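Long-range contacts in CghA (Chaetomium globosum, PDB 6KBC), which belongs to the calycin clan as a two-domain, mostly beta-stranded protein and binds the ligand WK1 in a pocket: residues 144-149 with 156-161; 193-198 with 211-216; 316-321 with 390-395. All blocks are in the same frame, centred on the assembly; numbering follows the deposited sequence.

Contact 1: 144-149 with 156-161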
loop_
_atom_site.group_PDB
_atom_site.type_symbol
_atom_site.label_atom_id
_atom_site.label_comp_id
_atom_site.label_asym_id
_atom_site.label_seq_id
_atom_site.Cartn_x
_atom_site.Cartn_y
_atom_site.Cartn_z
ATOM N N THR A 144 12.794 -9.703 0.065
ATOM C CA THR A 144 12.579 -9.032 -1.200
ATOM C C THR A 144 13.807 -8.214 -1.532
ATOM O O THR A 144 14.576 -7.827 -0.651
ATOM C CB THR A 144 11.373 -8.062 -1.202
ATOM O OG1 THR A 144 11.739 -6.852 -0.531
ATOM C CG2 THR A 144 10.194 -8.658 -0.518
ATOM N N THR A 145 13.947 -7.910 -2.812
ATOM C CA THR A 145 14.925 -6.942 -3.271
ATOM C C THR A 145 14.290 -6.115 -4.365
ATOM O O THR A 145 13.694 -6.663 -5.292
ATOM C CB THR A 145 16.200 -7.629 -3.784
ATOM O OG1 THR A 145 16.740 -8.433 -2.730
ATOM C CG2 THR A 145 17.226 -6.596 -4.186
ATOM N N VAL A 146 14.402 -4.801 -4.244
ATOM C CA VAL A 146 13.937 -3.870 -5.257
ATOM C C VAL A 146 15.142 -3.066 -5.700
ATOM O O VAL A 146 15.881 -2.546 -4.861
ATOM C CB VAL A 146 12.832 -2.953 -4.710
ATOM C CG1 VAL A 146 12.355 -2.015 -5.786
ATOM C CG2 VAL A 146 11.704 -3.804 -4.152
ATOM N N VAL A 147 15.358 -2.981 -7.008
ATOM C CA VAL A 147 16.549 -2.339 -7.540
ATOM C C VAL A 147 16.139 -1.344 -8.605
ATOM O O VAL A 147 15.385 -1.679 -9.525
ATOM C CB VAL A 147 17.547 -3.361 -8.113
ATOM C CG1 VAL A 147 18.765 -2.637 -8.660
ATOM C CG2 VAL A 147 17.942 -4.362 -7.044
ATOM N N PHE A 148 16.632 -0.124 -8.476
ATOM C CA PHE A 148 16.402 0.929 -9.448
ATOM C C PHE A 148 17.699 1.203 -10.190
ATOM O O PHE A 148 18.755 1.356 -9.567
ATOM C CB PHE A 148 15.896 2.199 -8.766
ATOM C CG PHE A 148 14.615 1.994 -7.997
ATOM C CD1 PHE A 148 13.395 1.990 -8.657
ATOM C CD2 PHE A 148 14.638 1.766 -6.633
ATOM C CE1 PHE A 148 12.215 1.787 -7.960
ATOM C CE2 PHE A 148 13.456 1.564 -5.927
ATOM C CZ PHE A 148 12.250 1.570 -6.594
ATOM N N ASP A 149 17.610 1.249 -11.513
ATOM C CA ASP A 149 18.716 1.660 -12.377
ATOM C C ASP A 149 18.118 2.645 -13.373
ATOM O O ASP A 149 17.816 2.301 -14.515
ATOM C CB ASP A 149 19.382 0.448 -13.057
ATOM C CG ASP A 149 20.580 0.840 -13.915
ATOM O OD1 ASP A 149 21.064 1.989 -13.796
ATOM O OD2 ASP A 149 21.024 -0.006 -14.721
ATOM N N GLY A 156 19.699 2.470 -6.923
ATOM C CA GLY A 156 19.961 1.869 -5.643
ATOM C C GLY A 156 18.981 0.772 -5.368
ATOM O O GLY A 156 18.285 0.285 -6.262
ATOM N N SER A 157 18.904 0.375 -4.103
ATOM C CA SER A 157 18.118 -0.792 -3.758
ATOM C C SER A 157 17.353 -0.587 -2.456
ATOM O O SER A 157 17.675 0.264 -1.621
ATOM C CB SER A 157 18.996 -2.044 -3.626
ATOM O OG SER A 157 19.908 -1.869 -2.571
ATOM N N LEU A 158 16.320 -1.407 -2.325
ATOM C CA LEU A 158 15.512 -1.613 -1.142
ATOM C C LEU A 158 15.469 -3.101 -0.885
ATOM O O LEU A 158 15.354 -3.887 -1.829
ATOM C CB LEU A 158 14.070 -1.103 -1.348
ATOM C CG LEU A 158 13.146 -1.173 -0.136
ATOM C CD1 LEU A 158 12.136 -0.039 -0.141
ATOM C CD2 LEU A 158 12.424 -2.522 -0.171
ATOM N N THR A 159 15.517 -3.495 0.378
ATOM C CA THR A 159 15.361 -4.904 0.689
ATOM C C THR A 159 14.477 -5.061 1.906
ATOM O O THR A 159 14.427 -4.195 2.779
ATOM C CB THR A 159 16.705 -5.625 0.955
ATOM O OG1 THR A 159 17.194 -5.265 2.254
ATOM C CG2 THR A 159 17.731 -5.280 -0.109
ATOM N N HIS A 160 13.771 -6.180 1.939
ATOM C CA HIS A 160 12.958 -6.588 3.068
ATOM C C HIS A 160 13.479 -7.903 3.607
ATOM O O HIS A 160 13.827 -8.794 2.833
ATOM C CB HIS A 160 11.491 -6.789 2.663
ATOM C CG HIS A 160 10.775 -5.531 2.285
ATOM N ND1 HIS A 160 10.007 -5.422 1.147
ATOM C CD2 HIS A 160 10.643 -4.353 2.941
ATOM C CE1 HIS A 160 9.462 -4.218 1.094
ATOM N NE2 HIS A 160 9.833 -3.549 2.172
ATOM N N ARG A 161 13.475 -8.035 4.924
ATOM C CA ARG A 161 13.704 -9.299 5.619
ATOM C C ARG A 161 12.430 -9.521 6.412
ATOM O O ARG A 161 12.226 -8.858 7.433
ATOM C CB ARG A 161 14.914 -9.216 6.547
ATOM C CG ARG A 161 16.220 -9.088 5.810
ATOM C CD ARG A 161 16.187 -9.803 4.475
ATOM N NE ARG A 161 17.369 -9.524 3.656
ATOM C CZ ARG A 161 18.419 -10.326 3.526
ATOM N NH1 ARG A 161 18.469 -11.457 4.212
ATOM N NH2 ARG A 161 19.428 -9.977 2.728
#

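Contact 2: 193-198 with 211-216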
loop_
_atom_site.group_PDB
_atom_site.type_symbol
_atom_site.label_atom_id
_atom_site.label_comp_id
_atom_site.label_asym_id
_atom_site.label_seq_id
_atom_site.Cartn_x
_atom_site.Cartn_y
_atom_site.Cartn_z
ATOM N N THR A 193 15.921 -2.352 4.520
ATOM C CA THR A 193 17.097 -1.547 4.260
ATOM C C THR A 193 16.866 -0.747 2.997
ATOM O O THR A 193 16.132 -1.163 2.095
ATOM C CB THR A 193 18.375 -2.388 4.114
ATOM O OG1 THR A 193 18.369 -3.043 2.838
ATOM C CG2 THR A 193 18.465 -3.412 5.215
ATOM N N VAL A 194 17.491 0.419 2.954
ATOM C CA VAL A 194 17.445 1.288 1.796
ATOM C C VAL A 194 18.851 1.802 1.533
ATOM O O VAL A 194 19.573 2.171 2.463
ATOM C CB VAL A 194 16.458 2.446 2.033
ATOM C CG1 VAL A 194 16.592 3.465 0.960
ATOM C CG2 VAL A 194 15.026 1.902 2.100
ATOM N N ASP A 195 19.238 1.835 0.266
ATOM C CA ASP A 195 20.507 2.457 -0.092
ATOM C C ASP A 195 20.283 3.040 -1.485
ATOM O O ASP A 195 20.473 2.371 -2.503
ATOM C CB ASP A 195 21.657 1.456 -0.032
ATOM C CG ASP A 195 22.998 2.069 -0.407
ATOM O OD1 ASP A 195 23.058 3.298 -0.620
ATOM O OD2 ASP A 195 24.003 1.324 -0.415
ATOM N N LEU A 196 19.817 4.280 -1.512
ATOM C CA LEU A 196 19.266 4.864 -2.717
ATOM C C LEU A 196 19.924 6.207 -2.965
ATOM O O LEU A 196 20.306 6.909 -2.025
ATOM C CB LEU A 196 17.731 5.058 -2.597
ATOM C CG LEU A 196 16.851 3.810 -2.664
ATOM C CD1 LEU A 196 15.451 4.180 -2.196
ATOM C CD2 LEU A 196 16.797 3.265 -4.074
ATOM N N THR A 197 20.024 6.565 -4.243
ATOM C CA THR A 197 20.515 7.873 -4.645
ATOM C C THR A 197 19.490 8.503 -5.565
ATOM O O THR A 197 19.101 7.897 -6.571
ATOM C CB THR A 197 21.883 7.777 -5.335
ATOM O OG1 THR A 197 22.791 7.109 -4.461
ATOM C CG2 THR A 197 22.422 9.162 -5.652
ATOM N N PHE A 198 19.040 9.704 -5.201
ATOM C CA PHE A 198 18.032 10.446 -5.941
ATOM C C PHE A 198 18.668 11.689 -6.540
ATOM O O PHE A 198 19.457 12.374 -5.880
ATOM C CB PHE A 198 16.876 10.897 -5.040
ATOM C CG PHE A 198 16.137 9.775 -4.366
ATOM C CD1 PHE A 198 16.661 9.157 -3.245
ATOM C CD2 PHE A 198 14.884 9.381 -4.820
ATOM C CE1 PHE A 198 15.970 8.145 -2.605
ATOM C CE2 PHE A 198 14.193 8.369 -4.187
ATOM C CZ PHE A 198 14.740 7.748 -3.080
ATOM N N GLU A 211 22.491 15.408 -6.128
ATOM C CA GLU A 211 22.144 14.064 -5.704
ATOM C C GLU A 211 21.861 14.047 -4.207
ATOM O O GLU A 211 22.476 14.788 -3.432
ATOM C CB GLU A 211 23.266 13.075 -6.028
ATOM C CG GLU A 211 23.436 12.806 -7.511
ATOM C CD GLU A 211 24.552 11.815 -7.793
ATOM O OE1 GLU A 211 25.149 11.293 -6.823
ATOM O OE2 GLU A 211 24.821 11.546 -8.985
ATOM N N LYS A 212 20.923 13.197 -3.801
ATOM C CA LYS A 212 20.586 13.058 -2.395
ATOM C C LYS A 212 20.499 11.580 -2.081
ATOM O O LYS A 212 19.974 10.800 -2.879
ATOM C CB LYS A 212 19.258 13.762 -2.043
ATOM C CG LYS A 212 19.072 14.018 -0.542
ATOM C CD LYS A 212 17.776 14.777 -0.266
ATOM C CE LYS A 212 17.606 15.142 1.205
ATOM N NZ LYS A 212 18.267 16.433 1.594
ATOM N N ARG A 213 21.017 11.201 -0.921
ATOM C CA ARG A 213 21.058 9.808 -0.516
ATOM C C ARG A 213 19.958 9.517 0.492
ATOM O O ARG A 213 19.577 10.372 1.295
ATOM C CB ARG A 213 22.411 9.458 0.107
ATOM C CG ARG A 213 23.604 9.646 -0.827
ATOM C CD ARG A 213 23.868 8.422 -1.689
ATOM N NE ARG A 213 24.741 7.467 -1.012
ATOM C CZ ARG A 213 24.341 6.272 -0.580
ATOM N NH1 ARG A 213 23.085 5.878 -0.777
ATOM N NH2 ARG A 213 25.197 5.458 0.028
ATOM N N MET A 214 19.451 8.291 0.444
ATOM C CA MET A 214 18.631 7.754 1.516
ATOM C C MET A 214 19.203 6.404 1.900
ATOM O O MET A 214 19.195 5.474 1.087
ATOM C CB MET A 214 17.167 7.609 1.100
ATOM C CG MET A 214 16.295 7.151 2.247
ATOM S SD MET A 214 14.577 6.994 1.705
ATOM C CE MET A 214 14.177 8.719 1.379
ATOM N N VAL A 215 19.693 6.298 3.130
ATOM C CA VAL A 215 20.371 5.101 3.597
ATOM C C VAL A 215 19.714 4.680 4.895
ATOM O O VAL A 215 19.696 5.448 5.864
ATOM C CB VAL A 215 21.876 5.323 3.825
ATOM C CG1 VAL A 215 22.489 4.078 4.469
ATOM C CG2 VAL A 215 22.578 5.678 2.545
ATOM N N LEU A 216 19.186 3.465 4.921
ATOM C CA LEU A 216 18.668 2.874 6.145
ATOM C C LEU A 216 19.294 1.495 6.237
ATOM O O LEU A 216 19.013 0.633 5.400
ATOM C CB LEU A 216 17.140 2.800 6.130
ATOM C CG LEU A 216 16.451 4.156 6.022
ATOM C CD1 LEU A 216 14.962 3.974 5.737
ATOM C CD2 LEU A 216 16.693 4.984 7.299
#

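Contact 3: 316-321 with 390-395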
loop_
_atom_site.group_PDB
_atom_site.type_symbol
_atom_site.label_atom_id
_atom_site.label_comp_id
_atom_site.label_asym_id
_atom_site.label_seq_id
_atom_site.Cartn_x
_atom_site.Cartn_y
_atom_site.Cartn_z
ATOM N N ALA A 316 -4.665 18.374 5.701
ATOM C CA ALA A 316 -4.683 18.027 4.287
ATOM C C ALA A 316 -5.332 19.152 3.475
ATOM O O ALA A 316 -6.052 19.991 4.010
ATOM C CB ALA A 316 -5.425 16.707 4.061
ATOM N N LYS A 317 -5.046 19.164 2.168
ATOM C CA LYS A 317 -5.238 20.337 1.321
ATOM C C LYS A 317 -6.464 20.240 0.435
ATOM O O LYS A 317 -6.819 21.236 -0.194
ATOM C CB LYS A 317 -4.042 20.550 0.376
ATOM C CG LYS A 317 -2.680 20.741 1.033
ATOM C CD LYS A 317 -2.656 21.940 1.937
ATOM C CE LYS A 317 -1.223 22.385 2.202
ATOM N NZ LYS A 317 -1.206 23.527 3.158
ATOM N N TYR A 318 -7.069 19.063 0.309
ATOM C CA TYR A 318 -8.054 18.877 -0.748
ATOM C C TYR A 318 -9.449 18.746 -0.164
ATOM O O TYR A 318 -9.878 19.645 0.555
ATOM C CB TYR A 318 -7.650 17.689 -1.614
ATOM C CG TYR A 318 -6.336 17.940 -2.318
ATOM C CD1 TYR A 318 -6.280 18.799 -3.416
ATOM C CD2 TYR A 318 -5.159 17.325 -1.896
ATOM C CE1 TYR A 318 -5.086 19.047 -4.078
ATOM C CE2 TYR A 318 -3.951 17.567 -2.552
ATOM C CZ TYR A 318 -3.927 18.436 -3.640
ATOM O OH TYR A 318 -2.741 18.684 -4.294
ATOM N N ARG A 319 -10.174 17.665 -0.453
ATOM C CA ARG A 319 -11.573 17.619 -0.027
ATOM C C ARG A 319 -11.692 17.678 1.492
ATOM O O ARG A 319 -12.437 18.500 2.042
ATOM C CB ARG A 319 -12.268 16.367 -0.562
ATOM C CG ARG A 319 -13.758 16.365 -0.224
ATOM C CD ARG A 319 -14.409 15.025 -0.496
ATOM N NE ARG A 319 -13.893 13.998 0.411
ATOM C CZ ARG A 319 -13.822 12.709 0.108
ATOM N NH1 ARG A 319 -14.214 12.289 -1.090
ATOM N NH2 ARG A 319 -13.336 11.843 0.994
ATOM N N ASP A 320 -10.972 16.810 2.185
ATOM C CA ASP A 320 -11.058 16.698 3.634
ATOM C C ASP A 320 -9.877 17.419 4.248
ATOM O O ASP A 320 -8.724 17.095 3.958
ATOM C CB ASP A 320 -11.067 15.234 4.074
ATOM C CG ASP A 320 -12.144 14.448 3.376
ATOM O OD1 ASP A 320 -13.240 15.027 3.179
ATOM O OD2 ASP A 320 -11.906 13.269 3.042
ATOM N N LYS A 321 -10.171 18.357 5.130
ATOM C CA LYS A 321 -9.147 19.138 5.812
ATOM C C LYS A 321 -8.733 18.444 7.104
ATOM O O LYS A 321 -8.774 19.023 8.194
ATOM C CB LYS A 321 -9.696 20.539 6.079
ATOM C CG LYS A 321 -10.163 21.299 4.818
ATOM C CD LYS A 321 -9.188 21.153 3.659
ATOM C CE LYS A 321 -9.521 22.099 2.486
ATOM N NZ LYS A 321 -10.888 21.825 2.009
ATOM N N GLU A 390 -3.828 8.974 1.487
ATOM C CA GLU A 390 -5.208 9.388 1.733
ATOM C C GLU A 390 -5.751 9.900 0.413
ATOM O O GLU A 390 -5.381 10.993 -0.026
ATOM C CB GLU A 390 -5.265 10.452 2.832
ATOM C CG GLU A 390 -4.459 10.010 4.063
ATOM C CD GLU A 390 -4.505 11.006 5.199
ATOM O OE1 GLU A 390 -3.799 10.762 6.193
ATOM O OE2 GLU A 390 -5.250 12.012 5.114
ATOM N N VAL A 391 -6.600 9.102 -0.233
ATOM C CA VAL A 391 -7.065 9.394 -1.583
ATOM C C VAL A 391 -8.546 9.728 -1.534
ATOM O O VAL A 391 -9.338 9.023 -0.901
ATOM C CB VAL A 391 -6.806 8.234 -2.554
ATOM C CG1 VAL A 391 -7.132 8.690 -3.979
ATOM C CG2 VAL A 391 -5.343 7.744 -2.432
ATOM N N GLU A 392 -8.906 10.793 -2.228
ATOM C CA GLU A 392 -10.244 11.334 -2.303
ATOM C C GLU A 392 -10.664 11.256 -3.763
ATOM O O GLU A 392 -9.857 11.547 -4.656
ATOM C CB GLU A 392 -10.159 12.758 -1.852
ATOM C CG GLU A 392 -9.815 12.904 -0.387
ATOM C CD GLU A 392 -9.537 14.332 -0.099
ATOM O OE1 GLU A 392 -9.426 15.082 -1.108
ATOM O OE2 GLU A 392 -9.468 14.720 1.083
ATOM N N LEU A 393 -11.902 10.850 -4.022
ATOM C CA LEU A 393 -12.384 10.833 -5.394
ATOM C C LEU A 393 -13.782 11.427 -5.434
ATOM O O LEU A 393 -14.515 11.439 -4.445
ATOM C CB LEU A 393 -12.393 9.418 -5.990
ATOM C CG LEU A 393 -11.025 8.740 -6.119
ATOM C CD1 LEU A 393 -11.231 7.337 -6.586
ATOM C CD2 LEU A 393 -10.145 9.499 -7.089
ATOM N N SER A 394 -14.158 11.880 -6.619
ATOM C CA SER A 394 -15.417 12.585 -6.765
ATOM C C SER A 394 -16.594 11.693 -6.394
ATOM O O SER A 394 -16.549 10.473 -6.552
ATOM C CB SER A 394 -15.563 13.088 -8.198
ATOM O OG SER A 394 -16.813 13.740 -8.338
ATOM N N ASP A 395 -17.651 12.317 -5.859
ATOM C CA ASP A 395 -18.881 11.581 -5.579
ATOM C C ASP A 395 -19.617 11.163 -6.853
ATOM O O ASP A 395 -20.415 10.225 -6.809
ATOM C CB ASP A 395 -19.793 12.430 -4.684
ATOM C CG ASP A 395 -19.222 12.616 -3.281
ATOM O OD1 ASP A 395 -19.278 11.655 -2.487
ATOM O OD2 ASP A 395 -18.689 13.708 -2.981
HETATM O O HOH W 1 -7.559 16.546 1.527
HETATM O O HOH W 2 -15.787 13.410 -3.153
#

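Contact 1: 144-149 with 156-161
Thr144 to Phe148 run antiparallel to Gly156 to His160, the axes of the short strands 4.6 Å apart and their directions at 169°, and the hydrogen-bonded pairs Thr144-His160, Val146-Leu158 and Phe148-Gly156 are separated by the non-hydrogen-bonded pairs Thr145-Thr159 and Val147-Ser157. At the turn end Phe148 N meets Gly156 O at 2.8 Å. At the far end the backbone bond is longer, with His160 N 3.2 Å from Thr144 O. The same pair adds a side-chain contact. Thr144 OG1 sits between its own backbone N and carbonyl carbon (chi1 77°), which brings it 2.8 Å from His160 ND1 in a bent, weak hydrogen bond, while the CG2 methyl lies at the ring edge in the imidazole plane. Leu158 CD2 lies 3.6 Å above one face of that ring, toward its rim. His160 NE2 bonds to Asp52 O, which together with these contacts probably limits rotation of the ring. Midway along the hairpin, Val146 CB and Leu158 CB touch at 4.0 Å. Gly156 has a phi of 135°, a conformation readily taken only by glycine. The face bearing Val146, Phe148 and Leu158 packs on Phe51 of strand 46-54 and on Phe62, Val64 and Phe66 of strand 60-69, and this hairpin is bordered by strand 132-137 along 144-149 and by strand 181-200 along 156-161.

Contact 2: 193-198 with 211-216
The beta hairpin of strands 181-200 and 210-216 carries a charged cross-strand contact between Asp195 and Arg213 on one face and a hydrophobic layer on the other. Arg213 bends at its second and third torsions (chi2 -86°, chi3 -87°) and curls across toward strand 193-198, its CD passing 3.3 Å from Thr197 OG1. This places NH1 2.6 Å from Asp195 OD1, the main bond of a salt bridge in which the carboxylate and guanidinium planes are only 28° apart; NH2 adds a weak bond to the same oxygen. NH1 also lies 3.2 Å from Leu196 O, which it meets from above the carbonyl plane while Met214 N approaches from the opposite face, so the carbonyl accepts two bonds. The hairpin belongs to the antiparallel beta framework of the N-terminal calycin-clan domain, and its inner layer is built by Val194, Leu196, Phe198, Met214 and Leu216. The side chains of Val194 and Met214 cross at an angle, with Val194 CG1 3.9 Å from Met214 CG, whereas Val194 and Leu216 lie side by side. The Phe198 ring turns an edge to Met214 and Lys212: CE1 is 3.9 Å from Met214 CB, and Lys212 O lies in the ring plane, 3.7 Å from CD1. Trp85 and Trp91 pack edge-to-face with Phe198. Trp85 also makes a cation-pi contact with Lys212, whose ammonium forms a salt bridge with Asp87.

Contact 3: 316-321 with 390-395
Glu392, at the end of strand 382-392 in the C-terminal calycin-clan domain, presents its carboxylate to two successive backbone N-H groups of the 316-321 loop. This is the tight part of the contact. Arg319 N makes a 2.8 Å hydrogen bond to Glu392 OE1, roughly on its syn side, and Asp320 N makes one of 2.8 Å to Glu392 OE2 from above the carboxylate plane. A water joins the same OE2 to Tyr318 N and Asp320 O, and Gly363 N bonds OE1, so each oxygen of the buried Glu392 has two partners. Asp320 OD2 comes within 3.4 Å of Glu392 OE2, a like-charge approach probably eased by Arg319, which grips Asp320 side-on with NE and NH2, and by Lys307. The Arg319 chain, bent at chi3 (67°), lays the rim of one guanidinium face over Glu392 CG, and NH2 forms a further salt bridge with Asp241. The partly exposed side, past Glu392, is looser: Arg319 NH1, which also bonds Thr240 O, is 3.5 Å from Leu393 O without a good bonding angle. A second water bridges Arg319 NH1, Leu393 O and Asp395 OD2, lying 2.8 Å from NH1.

In the fold
From the N terminus the three contacts follow one another in series, none nested in or crossing another. Contact 1 closes the short turn between strands 143-150 and 154-162. Contact 2 closes the next hairpin, part of whose connection is not modelled. The two adjoin, with centres 11 Å apart, because strands 154-162 and 181-200 are neighbours: Ser157 O probably bonds Asp195 N, and Leu196 packs on Gly156. Together they set strands 143-150, 154-162, 181-200 and 210-216 side by side in the N-terminal domain. Contact 3 spans 68 intervening residues in the C-terminal domain, tying the loop before strand 324-330 to the end of strand 382-392; its centre lies about 31 Å from those of both hairpin contacts.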